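Local atomic coordinates of nucleoside-diphosphate-sugar epimerase (Pseudomonas aeruginosa, PDB entry 2X4G), a protein that probably acts as an NAD-dependent enzyme on a nucleotide sugar, having the Rossmann fold of the epimerase/dehydratase family, though its reaction is not established. Residues His27-Ala32 with Arg224-Ala229; Val118-Tyr123 with Gly233-Arg238; His13-Val18 with Glu59-Glu64; Ala161-Ala166 with Val176-Pro181; Thr22-His27 with Ile217-Ala222. All blocks are in the same frame, centred on the assembly; numbering follows the deposited sequence.

Overall arrangement
Interactions 1 and 5 join the same pair of helices, 24-35 and 219-232, at different points along them, and both are buried and apolar, mainly alanines facing leucines, with the aliphatic part of Arg-224 joining in interaction 1. Interaction 4 is core, but packs a helix on the central sheet through Ala-166, Val-176 and Ile-178. Polar chemistry moves outward: interactions 2 and 3, their centres about 16 Å and about 20 Å from the centre of the chain, are only partly buried and are carried by arginine, lysine, glutamate and a backbone carbonyl. Strands 121-124 and 176-185 are neighbours, linking interactions 2 and 4, and the salt bridge from Arg-238 to Asp-163 joins them.

Interaction 1: residues His27-Ala32 with Arg224-Ala229; sequences HHAARA and RGLLMA
Ala-32 sets its CB against the root of Arg-224, 3.9 Å from CG, so the arginine meets it with its aliphatic part while the guanidinium lies beyond. Leu-227 flanks the same alanine: its CD2 comes to 3.6 Å from Ala-32 O and also approaches the methyl. One turn earlier on helix 24-35, Ala-29 CB is met by Leu-226 CD1 at 4.2 Å. The neighbouring leucines thus diverge to Ala-29 and Ala-32, and their torsions add to the divergence. Leu-227 has CG anti to its N (chi1 175°), whereas in Leu-226 CG lies opposite the carbonyl carbon (chi1 -66°).

Small residues on one helix facing longer ones on the other bring the local axes to 8.3 Å, crossing at -65°. Further out, Leu-226 also rests on Leu-25 of helix 24-35 and on Leu-122 of strand 121-124, and Leu-227 on Ile-33 and Ala-36. His-28, beside the interface, hydrogen-bonds through NE2 to Glu-187 O and touches Ala-219 and Ala-220. Arg-224, exposed at the margin, has a long, weak ion pair with Glu-221.

Across the two segments the contact is thus one of dispersion and shape. Methyl and methylene groups meet one another and one backbone carbonyl, with no polar pairing between the segments, and the relative placement of the helices depends on how these surfaces fit rather than on directional bonds.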
# COMPACT_ATOMS: atom_id res chain seq x y z
N HIS A 27 26.96 -13.03 -0.78
CA HIS A 27 27.86 -13.40 -1.86
C HIS A 27 29.22 -12.85 -1.51
O HIS A 27 30.24 -13.50 -1.70
CB HIS A 27 27.33 -12.82 -3.16
CG HIS A 27 28.04 -13.28 -4.39
ND1 HIS A 27 27.52 -13.09 -5.65
CD2 HIS A 27 29.23 -13.90 -4.56
CE1 HIS A 27 28.36 -13.58 -6.55
NE2 HIS A 27 29.41 -14.06 -5.92
N HIS A 28 29.22 -11.64 -0.97
CA HIS A 28 30.46 -10.95 -0.57
C HIS A 28 31.02 -11.53 0.74
O HIS A 28 32.23 -11.53 0.94
CB HIS A 28 30.23 -9.43 -0.45
CG HIS A 28 30.10 -8.72 -1.77
ND1 HIS A 28 31.19 -8.34 -2.53
CD2 HIS A 28 29.01 -8.27 -2.44
CE1 HIS A 28 30.78 -7.72 -3.62
NE2 HIS A 28 29.46 -7.66 -3.59
N ALA A 29 30.20 -12.05 1.64
CA ALA A 29 30.76 -12.80 2.77
C ALA A 29 31.50 -14.02 2.21
O ALA A 29 32.64 -14.27 2.56
CB ALA A 29 29.71 -13.22 3.75
N ALA A 30 30.83 -14.76 1.32
CA ALA A 30 31.40 -15.96 0.73
C ALA A 30 32.78 -15.66 0.12
O ALA A 30 33.77 -16.33 0.44
CB ALA A 30 30.47 -16.52 -0.31
N ARG A 31 32.83 -14.65 -0.72
CA ARG A 31 34.09 -14.18 -1.30
C ARG A 31 35.18 -13.85 -0.29
O ARG A 31 36.35 -14.09 -0.53
CB ARG A 31 33.82 -12.91 -2.07
CG ARG A 31 33.07 -13.08 -3.34
CD ARG A 31 32.82 -11.72 -3.94
NE ARG A 31 32.82 -11.89 -5.37
CZ ARG A 31 33.74 -11.44 -6.21
NH1 ARG A 31 34.73 -10.69 -5.81
NH2 ARG A 31 33.62 -11.73 -7.49
N ALA A 32 34.80 -13.22 0.80
CA ALA A 32 35.74 -12.83 1.82
C ALA A 32 36.34 -14.06 2.48
O ALA A 32 37.52 -14.05 2.83
CB ALA A 32 35.06 -11.93 2.86
N ARG A 224 33.78 -8.47 4.25
CA ARG A 224 34.97 -8.69 5.04
C ARG A 224 34.69 -8.37 6.51
O ARG A 224 35.15 -9.09 7.41
CB ARG A 224 36.12 -7.87 4.47
CG ARG A 224 36.52 -8.36 3.05
CD ARG A 224 37.86 -7.83 2.55
NE ARG A 224 37.70 -6.49 2.04
CZ ARG A 224 37.54 -6.16 0.75
NH1 ARG A 224 37.52 -7.08 -0.22
NH2 ARG A 224 37.40 -4.88 0.43
N GLY A 225 33.92 -7.33 6.75
CA GLY A 225 33.48 -7.00 8.08
C GLY A 225 32.70 -8.12 8.73
O GLY A 225 32.85 -8.37 9.91
N LEU A 226 31.86 -8.79 7.97
CA LEU A 226 31.11 -9.92 8.50
C LEU A 226 32.07 -11.03 8.93
O LEU A 226 31.99 -11.51 10.07
CB LEU A 226 30.08 -10.45 7.49
CG LEU A 226 28.92 -9.54 7.11
CD1 LEU A 226 28.03 -10.25 6.12
CD2 LEU A 226 28.14 -9.17 8.32
N LEU A 227 32.97 -11.43 8.03
CA LEU A 227 33.97 -12.45 8.37
C LEU A 227 34.71 -12.05 9.65
O LEU A 227 34.96 -12.89 10.52
CB LEU A 227 34.98 -12.65 7.23
CG LEU A 227 36.17 -13.61 7.49
CD1 LEU A 227 35.65 -14.99 7.69
CD2 LEU A 227 37.17 -13.58 6.34
N MET A 228 35.03 -10.77 9.77
CA MET A 228 35.80 -10.30 10.89
C MET A 228 35.02 -10.34 12.19
O MET A 228 35.57 -10.63 13.24
CB MET A 228 36.31 -8.88 10.64
CG MET A 228 37.50 -8.78 9.71
SD MET A 228 38.16 -7.10 9.70
CE MET A 228 38.25 -6.82 7.93
N ALA A 229 33.73 -10.02 12.15
CA ALA A 229 32.88 -10.14 13.33
C ALA A 229 32.83 -11.59 13.74
O ALA A 229 32.92 -11.88 14.91
CB ALA A 229 31.47 -9.63 13.05

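Interaction 2: residues Val118-Tyr123 with Gly233-Arg238; sequences VPRILY and GRIGER
Arg-120, just before strand 121-124 of the Rossmann sheet, reaches across to Gly-233, where helix 219-232 gives way to a type II beta turn running from Arg-234 to Glu-237. The close part of the contact is the guanidinium. Its NH2 donates to Gly-233 O; the modelled separation of NH2 and O, 2.4 Å, is too short to be taken literally at this resolution. A bend at chi2 (67°) turns the chain out of line, and NE bonds to Leu-230 O. The guanidinium thus appears to engage carbonyls of the last helical turn, at Leu-230, and of the residue just after the helix, Gly-233, an arrangement that probably suits the partial negative charge of a helix C-terminus.

Packing is sparser towards solvent. Ile-235, an exposed turn residue, crosses the arginine chain at about a right angle and lays CD1 at the guanidinium edge, 3.9 Å from Arg-120 NH1. Beyond it Gly-236 takes the positive phi (87°) of the third position of the type II turn. Charge holds the turn instead: Arg-234 NH1 lies 3.3 Å from Glu-237 OE2 in a salt bridge, and each residue has a further partner, Glu-314 for Arg-234 and Lys-310 for Glu-237. Within this pair Glu-237 CG sits 3.3 Å above the plane of the Arg-234 guanidinium, displaced towards its rim.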
# COMPACT_ATOMS: atom_id res chain seq x y z
N VAL A 118 27.78 -25.93 16.37
CA VAL A 118 28.58 -24.90 15.68
C VAL A 118 29.18 -23.97 16.73
O VAL A 118 28.44 -23.48 17.59
CB VAL A 118 27.76 -24.02 14.72
CG1 VAL A 118 28.68 -23.04 14.02
CG2 VAL A 118 26.99 -24.85 13.70
N PRO A 119 30.50 -23.71 16.66
CA PRO A 119 31.15 -22.95 17.73
C PRO A 119 30.99 -21.45 17.63
O PRO A 119 31.21 -20.77 18.62
CB PRO A 119 32.64 -23.31 17.58
CG PRO A 119 32.79 -23.97 16.25
CD PRO A 119 31.45 -24.05 15.58
N ARG A 120 30.58 -20.95 16.48
CA ARG A 120 30.73 -19.54 16.12
C ARG A 120 29.63 -19.16 15.12
O ARG A 120 29.58 -19.70 14.02
CB ARG A 120 32.12 -19.44 15.49
CG ARG A 120 32.87 -18.17 15.65
CD ARG A 120 33.31 -17.81 17.07
NE ARG A 120 33.50 -16.37 17.09
CZ ARG A 120 33.59 -15.60 18.17
NH1 ARG A 120 33.54 -16.13 19.38
NH2 ARG A 120 33.74 -14.29 18.00
N ILE A 121 28.70 -18.29 15.51
CA ILE A 121 27.54 -17.93 14.67
C ILE A 121 27.41 -16.41 14.57
O ILE A 121 27.36 -15.72 15.59
CB ILE A 121 26.20 -18.49 15.27
CG1 ILE A 121 26.22 -20.01 15.40
CG2 ILE A 121 25.01 -18.11 14.43
CD1 ILE A 121 25.55 -20.52 16.70
N LEU A 122 27.36 -15.88 13.36
CA LEU A 122 27.12 -14.44 13.16
C LEU A 122 25.80 -14.28 12.44
O LEU A 122 25.58 -14.89 11.39
CB LEU A 122 28.23 -13.77 12.34
CG LEU A 122 28.02 -12.28 12.03
CD1 LEU A 122 28.38 -11.41 13.21
CD2 LEU A 122 28.83 -11.88 10.84
N TYR A 123 24.94 -13.46 13.03
CA TYR A 123 23.63 -13.19 12.49
C TYR A 123 23.68 -11.78 11.92
O TYR A 123 24.18 -10.87 12.57
CB TYR A 123 22.57 -13.30 13.58
CG TYR A 123 21.29 -12.67 13.15
CD1 TYR A 123 21.00 -11.37 13.51
CD2 TYR A 123 20.41 -13.34 12.31
CE1 TYR A 123 19.84 -10.75 13.08
CE2 TYR A 123 19.26 -12.73 11.87
CZ TYR A 123 18.98 -11.43 12.26
OH TYR A 123 17.84 -10.81 11.83
N GLY A 233 34.44 -11.05 16.97
CA GLY A 233 33.49 -10.41 17.87
C GLY A 233 33.31 -11.10 19.22
O GLY A 233 33.51 -12.31 19.33
N ARG A 234 32.95 -10.33 20.23
CA ARG A 234 32.52 -10.91 21.50
C ARG A 234 31.09 -11.47 21.38
O ARG A 234 30.18 -10.85 20.81
CB ARG A 234 32.61 -9.89 22.64
CG ARG A 234 34.02 -9.31 22.86
CD ARG A 234 34.22 -8.64 24.23
NE ARG A 234 33.02 -7.93 24.71
CZ ARG A 234 32.63 -6.71 24.34
NH1 ARG A 234 31.52 -6.19 24.86
NH2 ARG A 234 33.32 -5.99 23.46
N ILE A 235 30.92 -12.67 21.93
CA ILE A 235 29.68 -13.42 21.87
C ILE A 235 28.60 -12.54 22.48
O ILE A 235 28.78 -12.00 23.55
CB ILE A 235 29.78 -14.77 22.68
CG1 ILE A 235 31.06 -15.59 22.31
CG2 ILE A 235 28.53 -15.61 22.51
CD1 ILE A 235 32.52 -15.03 22.94
N GLY A 236 27.50 -12.37 21.77
CA GLY A 236 26.39 -11.58 22.28
C GLY A 236 26.46 -10.08 22.01
O GLY A 236 25.56 -9.35 22.41
N GLU A 237 27.52 -9.63 21.33
CA GLU A 237 27.68 -8.21 21.02
C GLU A 237 27.24 -7.86 19.59
O GLU A 237 27.27 -8.71 18.69
CB GLU A 237 29.13 -7.81 21.21
CG GLU A 237 29.67 -7.95 22.64
CD GLU A 237 28.89 -7.13 23.63
OE1 GLU A 237 28.50 -7.68 24.69
OE2 GLU A 237 28.64 -5.93 23.33
N ARG A 238 26.85 -6.61 19.39
CA ARG A 238 26.57 -6.08 18.05
C ARG A 238 27.81 -5.36 17.52
O ARG A 238 28.62 -4.83 18.30
CB ARG A 238 25.41 -5.08 18.07
CG ARG A 238 24.23 -5.57 18.89
CD ARG A 238 22.90 -4.95 18.49
NE ARG A 238 22.66 -3.68 19.17
CZ ARG A 238 21.46 -3.17 19.47
NH1 ARG A 238 20.34 -3.81 19.16
NH2 ARG A 238 21.40 -2.01 20.09

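Interaction 3: residues His13-Val18 with Glu59-Glu64; sequences HVKYAV and ECRVAE
Lys-15 and Arg-61 share the carboxylate of Glu-59, each meeting a different oxygen, in a salt-bridge network that spans two strands of the sheet. Lys-15 NZ bonds to Glu-59 OE1 at 3.1 Å, and OE1 accepts through its syn lone pair, on the side of the other oxygen. The lysine CE follows at 3.3 Å from Glu-59 OE1, and the lysine chain, bent at chi3, crosses the glutamate at about a right angle. The other oxygen belongs to the arginine: Arg-61 NH1 donates to Glu-59 OE2 at 2.9 Å with an angle of 159°. That bond lies nearly in the guanidinium plane yet meets the carboxylate from well above its own plane, 54° out of it. A weak bond from Arg-61 NE to the same OE2 adds a second grip.

The remaining nitrogen of the arginine, NH2, is taken by the backbone oxygens of Arg-76 and Ala-74, which fixes the rotation of the guanidinium and so helps to place the glutamate. The two cations come to 3.7 Å between Lys-15 NZ and Arg-61 NH1, and the shared carboxylate, alongside both, probably offsets their charges. The backbone N of Lys-15 has its own acceptor in Asp-79 OD2.

Strands 15-19 and 59-62 are not neighbours: both pair in parallel with strand 39-44, and the network bridges across it, with Glu-59 and Arg-61 resting on Val-41 and Lys-15 on Asp-39.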
# COMPACT_ATOMS: atom_id res chain seq x y z
N HIS A 13 42.83 -24.97 6.66
CA HIS A 13 42.46 -25.53 7.98
C HIS A 13 41.09 -25.10 8.62
O HIS A 13 40.61 -25.77 9.53
CB HIS A 13 43.64 -25.36 9.01
CG HIS A 13 43.97 -23.93 9.37
ND1 HIS A 13 44.27 -22.95 8.43
CD2 HIS A 13 44.09 -23.32 10.58
CE1 HIS A 13 44.53 -21.81 9.05
NE2 HIS A 13 44.43 -22.00 10.35
N VAL A 14 40.46 -24.02 8.17
CA VAL A 14 39.20 -23.59 8.79
C VAL A 14 38.04 -23.60 7.78
O VAL A 14 38.22 -23.27 6.62
CB VAL A 14 39.38 -22.23 9.50
CG1 VAL A 14 38.10 -21.76 10.10
CG2 VAL A 14 40.40 -22.36 10.60
N LYS A 15 36.86 -24.01 8.23
CA LYS A 15 35.69 -24.16 7.35
C LYS A 15 34.58 -23.23 7.85
O LYS A 15 34.12 -23.37 9.00
CB LYS A 15 35.22 -25.61 7.38
CG LYS A 15 34.76 -26.20 6.07
CD LYS A 15 34.32 -27.66 6.25
CE LYS A 15 34.92 -28.58 5.21
NZ LYS A 15 34.30 -29.93 5.19
N TYR A 16 34.16 -22.28 7.03
CA TYR A 16 33.05 -21.39 7.38
C TYR A 16 31.94 -21.51 6.36
O TYR A 16 32.20 -21.63 5.17
CB TYR A 16 33.49 -19.92 7.47
CG TYR A 16 34.52 -19.62 8.56
CD1 TYR A 16 35.77 -19.13 8.23
CD2 TYR A 16 34.24 -19.79 9.91
CE1 TYR A 16 36.70 -18.83 9.18
CE2 TYR A 16 35.18 -19.49 10.88
CZ TYR A 16 36.41 -19.01 10.49
OH TYR A 16 37.39 -18.70 11.39
N ALA A 17 30.69 -21.46 6.84
CA ALA A 17 29.51 -21.61 6.00
C ALA A 17 28.76 -20.30 5.90
O ALA A 17 28.86 -19.47 6.79
CB ALA A 17 28.59 -22.68 6.55
N VAL A 18 27.99 -20.13 4.82
CA VAL A 18 27.13 -18.97 4.62
C VAL A 18 25.76 -19.42 4.15
O VAL A 18 25.66 -20.16 3.18
CB VAL A 18 27.69 -18.06 3.49
CG1 VAL A 18 26.89 -16.77 3.40
CG2 VAL A 18 29.15 -17.75 3.71
N GLU A 59 31.96 -25.79 -1.31
CA GLU A 59 31.30 -27.05 -1.00
C GLU A 59 29.85 -26.65 -0.73
O GLU A 59 29.60 -25.74 0.04
CB GLU A 59 31.98 -27.71 0.21
CG GLU A 59 31.20 -28.83 0.88
CD GLU A 59 31.92 -29.42 2.10
OE1 GLU A 59 32.98 -28.90 2.53
OE2 GLU A 59 31.41 -30.42 2.64
N CYS A 60 28.90 -27.30 -1.39
CA CYS A 60 27.49 -26.92 -1.29
C CYS A 60 26.73 -27.97 -0.57
O CYS A 60 26.87 -29.15 -0.86
CB CYS A 60 26.88 -26.77 -2.67
SG CYS A 60 27.60 -25.40 -3.53
N ARG A 61 25.89 -27.52 0.36
CA ARG A 61 25.04 -28.40 1.14
C ARG A 61 23.61 -27.93 1.01
O ARG A 61 23.32 -26.76 1.24
CB ARG A 61 25.50 -28.38 2.58
CG ARG A 61 26.98 -28.74 2.72
CD ARG A 61 27.45 -28.69 4.16
NE ARG A 61 28.78 -29.28 4.29
CZ ARG A 61 29.44 -29.39 5.43
NH1 ARG A 61 30.63 -29.96 5.44
NH2 ARG A 61 28.91 -28.95 6.57
N VAL A 62 22.71 -28.84 0.61
CA VAL A 62 21.32 -28.47 0.37
C VAL A 62 20.53 -28.53 1.67
O VAL A 62 20.70 -29.45 2.46
CB VAL A 62 20.64 -29.35 -0.69
CG1 VAL A 62 19.27 -28.80 -1.04
CG2 VAL A 62 21.47 -29.42 -1.94
N ALA A 63 19.69 -27.53 1.90
CA ALA A 63 18.86 -27.52 3.08
C ALA A 63 17.74 -26.51 2.92
O ALA A 63 18.00 -25.33 2.69
CB ALA A 63 19.68 -27.19 4.31
N GLU A 64 16.50 -26.98 3.00
CA GLU A 64 15.36 -26.06 3.14
C GLU A 64 15.37 -25.53 4.57
O GLU A 64 15.70 -26.25 5.51
CB GLU A 64 14.03 -26.74 2.80
CG GLU A 64 13.84 -27.01 1.29
CD GLU A 64 12.94 -28.22 1.00
OE1 GLU A 64 13.45 -29.24 0.48
OE2 GLU A 64 11.72 -28.15 1.30

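Interaction 4: residues Ala161-Ala166 with Val176-Pro181; sequences ALDEQA and VVIGIP
Helix-on-sheet packing, with Ala-166 of helix 154-171 set on Val-176 and Ile-178 of strand 176-185, buries this part of the Rossmann core. The helix leads into the strand and runs nearly against it, at 150° between the local directions, with the axes 9.6 Å apart.

Ala-166 and Ile-178 carry the contact. The alanine CB is met by Ile-178 CD1 at 3.7 Å and by Val-176 CG1 at 4.0 Å, two branches that come from residues on the same face of the strand. Ile-178 can reach it because CG1 is turned opposite the carbonyl carbon (chi1 -55°) and the chain then runs on extended to CD1. Its other branch, CG2, turns to the carboxylate of Asp-163, 4.1 Å from OD2, the two side chains crossing at about a right angle. Ile-180 CD1 approaches the same oxygen more distantly, so hydrocarbon borders this side of the acid. The negative charge in this buried place is probably balanced by Arg-167 and Arg-238, both bridged to Asp-163 OD1.

Strands 121-124 and 176-185 are adjacent and parallel, so the helix between them makes a beta-alpha-beta crossover. Tyr-123 of the first strand and Tyr-110 of helix 98-116 also lie against Ala-166, while on the opposite face of the sheet Val-177 packs on Leu-122.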
# COMPACT_ATOMS: atom_id res chain seq x y z
N ALA A 161 12.72 -7.39 16.66
CA ALA A 161 12.52 -8.76 17.14
C ALA A 161 13.70 -9.68 16.81
O ALA A 161 14.25 -10.33 17.69
CB ALA A 161 11.24 -9.34 16.56
N LEU A 162 14.10 -9.71 15.54
CA LEU A 162 15.23 -10.52 15.10
C LEU A 162 16.49 -10.17 15.88
O LEU A 162 17.30 -11.05 16.21
CB LEU A 162 15.45 -10.34 13.61
CG LEU A 162 14.33 -10.88 12.68
CD1 LEU A 162 14.37 -10.32 11.24
CD2 LEU A 162 14.34 -12.42 12.68
N ASP A 163 16.65 -8.89 16.20
CA ASP A 163 17.77 -8.47 17.04
C ASP A 163 17.65 -9.04 18.47
O ASP A 163 18.60 -9.64 18.98
CB ASP A 163 17.86 -6.95 17.09
CG ASP A 163 19.20 -6.47 17.63
OD1 ASP A 163 19.28 -6.15 18.84
OD2 ASP A 163 20.16 -6.42 16.84
N GLU A 164 16.49 -8.86 19.10
CA GLU A 164 16.21 -9.45 20.40
C GLU A 164 16.40 -10.95 20.44
O GLU A 164 16.91 -11.48 21.41
CB GLU A 164 14.78 -9.15 20.84
CG GLU A 164 14.65 -7.90 21.71
CD GLU A 164 15.20 -8.07 23.13
OE1 GLU A 164 15.45 -7.03 23.78
OE2 GLU A 164 15.39 -9.23 23.58
N GLN A 165 15.95 -11.62 19.38
CA GLN A 165 16.05 -13.07 19.26
C GLN A 165 17.50 -13.54 19.29
O GLN A 165 17.83 -14.48 20.02
CB GLN A 165 15.41 -13.54 17.96
CG GLN A 165 15.39 -15.05 17.77
CD GLN A 165 14.84 -15.46 16.42
OE1 GLN A 165 15.14 -14.82 15.40
NE2 GLN A 165 14.02 -16.53 16.39
N ALA A 166 18.34 -12.88 18.51
CA ALA A 166 19.76 -13.23 18.45
C ALA A 166 20.44 -13.05 19.82
O ALA A 166 21.13 -13.95 20.31
CB ALA A 166 20.48 -12.43 17.36
N VAL A 176 26.44 -16.60 19.51
CA VAL A 176 25.92 -15.72 18.47
C VAL A 176 26.56 -14.37 18.57
O VAL A 176 26.57 -13.78 19.64
CB VAL A 176 24.40 -15.52 18.56
CG1 VAL A 176 23.98 -14.30 17.74
CG2 VAL A 176 23.67 -16.74 18.09
N VAL A 177 27.10 -13.89 17.45
CA VAL A 177 27.59 -12.53 17.33
C VAL A 177 26.64 -11.82 16.35
O VAL A 177 26.13 -12.45 15.42
CB VAL A 177 29.04 -12.50 16.81
CG1 VAL A 177 29.52 -11.05 16.59
CG2 VAL A 177 29.99 -13.26 17.78
N ILE A 178 26.40 -10.53 16.55
CA ILE A 178 25.54 -9.78 15.63
C ILE A 178 26.31 -8.70 14.86
O ILE A 178 26.91 -7.80 15.45
CB ILE A 178 24.39 -9.13 16.38
CG1 ILE A 178 23.64 -10.18 17.18
CG2 ILE A 178 23.45 -8.44 15.42
CD1 ILE A 178 22.66 -9.58 18.14
N GLY A 179 26.27 -8.81 13.53
CA GLY A 179 26.90 -7.86 12.61
C GLY A 179 25.84 -7.07 11.88
O GLY A 179 24.93 -7.65 11.29
N ILE A 180 25.94 -5.75 11.93
CA ILE A 180 24.91 -4.83 11.50
C ILE A 180 25.53 -3.89 10.51
O ILE A 180 26.12 -2.89 10.90
CB ILE A 180 24.37 -3.97 12.67
CG1 ILE A 180 23.86 -4.84 13.82
CG2 ILE A 180 23.26 -3.03 12.20
CD1 ILE A 180 23.39 -4.01 15.03
N PRO A 181 25.43 -4.19 9.20
CA PRO A 181 25.98 -3.26 8.23
C PRO A 181 25.03 -2.10 7.97
O PRO A 181 23.84 -2.21 8.21
CB PRO A 181 26.10 -4.12 6.99
CG PRO A 181 25.00 -5.07 7.09
CD PRO A 181 24.87 -5.38 8.55

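Interaction 5: residues Thr22-His27 with Ile217-Ala222; sequences TGLLGH and IDAAEA
Ala-219 and Ala-222, on the first turn of helix 219-232, receive Leu-24 and Leu-25 from the start of helix 24-35, the helix that in Rossmann folds follows the glycine-rich dinucleotide-binding loop. Here Gly-23, the N-cap residue, and Gly-26, already in the helix, fit the last two glycines of a GxxGxxG motif, consistent with a cofactor binding near this end.

Taken in order, the second segment begins with Ile-217, whose backbone is bonded to Met-183 and Leu-185 of strand 176-185 and so ties the end of strand 213-218 into the sheet. Asp-218 turns chain into helix: as N-cap it accepts from Glu-221 N through OD2, at 3.2 Å and 155°, with the lone pair anti to its other oxygen. Its OD1 is held by Arg-329 and Thr-326, which fixes the carboxylate in place. Ala-219 comes next and meets Leu-24 CD1 with its CB, at 4.0 Å, beside Val-184. Glu-221 is anchored by OE2 to Ser-319 and to the backbone of Thr-320 and Thr-321.

Ala-222 ends the segment one turn after Ala-219, on the same face. Leu-25, its CG anti to the backbone N (chi1 -178°), extends toward helix 219-232 and brings CD1 to 3.6 Å from Ala-222 CB.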
# COMPACT_ATOMS: atom_id res chain seq x y z
N THR A 22 23.52 -16.24 -2.15
CA THR A 22 23.17 -15.68 -3.46
C THR A 22 22.68 -14.23 -3.35
O THR A 22 22.61 -13.53 -4.35
CB THR A 22 22.09 -16.51 -4.16
OG1 THR A 22 20.94 -16.55 -3.33
CG2 THR A 22 22.56 -17.92 -4.41
N GLY A 23 22.35 -13.78 -2.14
CA GLY A 23 22.04 -12.36 -1.92
C GLY A 23 23.30 -11.51 -1.97
O GLY A 23 24.42 -12.04 -1.91
N LEU A 24 23.14 -10.19 -2.05
CA LEU A 24 24.26 -9.28 -2.22
C LEU A 24 25.26 -9.42 -1.10
O LEU A 24 26.45 -9.58 -1.33
CB LEU A 24 23.78 -7.82 -2.28
CG LEU A 24 24.85 -6.71 -2.37
CD1 LEU A 24 25.84 -6.98 -3.50
CD2 LEU A 24 24.19 -5.34 -2.50
N LEU A 25 24.79 -9.34 0.13
CA LEU A 25 25.70 -9.32 1.25
C LEU A 25 26.30 -10.73 1.51
O LEU A 25 27.47 -10.86 1.81
CB LEU A 25 25.02 -8.73 2.48
CG LEU A 25 25.92 -8.62 3.71
CD1 LEU A 25 27.15 -7.73 3.43
CD2 LEU A 25 25.11 -8.18 4.96
N GLY A 26 25.51 -11.78 1.36
CA GLY A 26 26.05 -13.15 1.49
C GLY A 26 27.12 -13.50 0.46
O GLY A 26 28.07 -14.21 0.76
N HIS A 27 26.96 -13.03 -0.78
CA HIS A 27 27.86 -13.40 -1.86
C HIS A 27 29.22 -12.85 -1.51
O HIS A 27 30.24 -13.50 -1.70
CB HIS A 27 27.33 -12.82 -3.16
CG HIS A 27 28.04 -13.28 -4.39
ND1 HIS A 27 27.52 -13.09 -5.65
CD2 HIS A 27 29.23 -13.90 -4.56
CE1 HIS A 27 28.36 -13.58 -6.55
NE2 HIS A 27 29.41 -14.06 -5.92
N ILE A 217 27.57 1.55 2.85
CA ILE A 217 28.79 0.74 2.93
C ILE A 217 29.00 -0.08 1.67
O ILE A 217 28.06 -0.58 1.05
CB ILE A 217 28.84 -0.20 4.17
CG1 ILE A 217 30.27 -0.76 4.34
CG2 ILE A 217 27.81 -1.32 4.05
CD1 ILE A 217 30.40 -1.93 5.22
N ASP A 218 30.27 -0.19 1.29
CA ASP A 218 30.67 -0.88 0.09
C ASP A 218 30.44 -2.40 0.32
O ASP A 218 30.71 -2.93 1.39
CB ASP A 218 32.13 -0.51 -0.19
CG ASP A 218 32.76 -1.27 -1.35
OD1 ASP A 218 32.76 -0.73 -2.47
OD2 ASP A 218 33.31 -2.39 -1.14
N ALA A 219 29.90 -3.08 -0.68
CA ALA A 219 29.52 -4.46 -0.51
C ALA A 219 30.74 -5.33 -0.20
O ALA A 219 30.70 -6.15 0.72
CB ALA A 219 28.81 -4.97 -1.74
N ALA A 220 31.80 -5.15 -0.98
CA ALA A 220 33.00 -5.99 -0.83
C ALA A 220 33.50 -5.89 0.59
O ALA A 220 33.82 -6.90 1.20
CB ALA A 220 34.11 -5.58 -1.84
N GLU A 221 33.53 -4.69 1.14
CA GLU A 221 34.01 -4.48 2.50
C GLU A 221 33.06 -5.08 3.52
O GLU A 221 33.53 -5.76 4.44
CB GLU A 221 34.22 -2.99 2.83
CG GLU A 221 34.92 -2.22 1.75
CD GLU A 221 36.03 -1.33 2.23
OE1 GLU A 221 37.14 -1.85 2.45
OE2 GLU A 221 35.81 -0.10 2.35
N ALA A 222 31.76 -4.83 3.37
CA ALA A 222 30.78 -5.31 4.36
C ALA A 222 30.93 -6.83 4.55
O ALA A 222 30.88 -7.33 5.66
CB ALA A 222 29.37 -4.93 3.97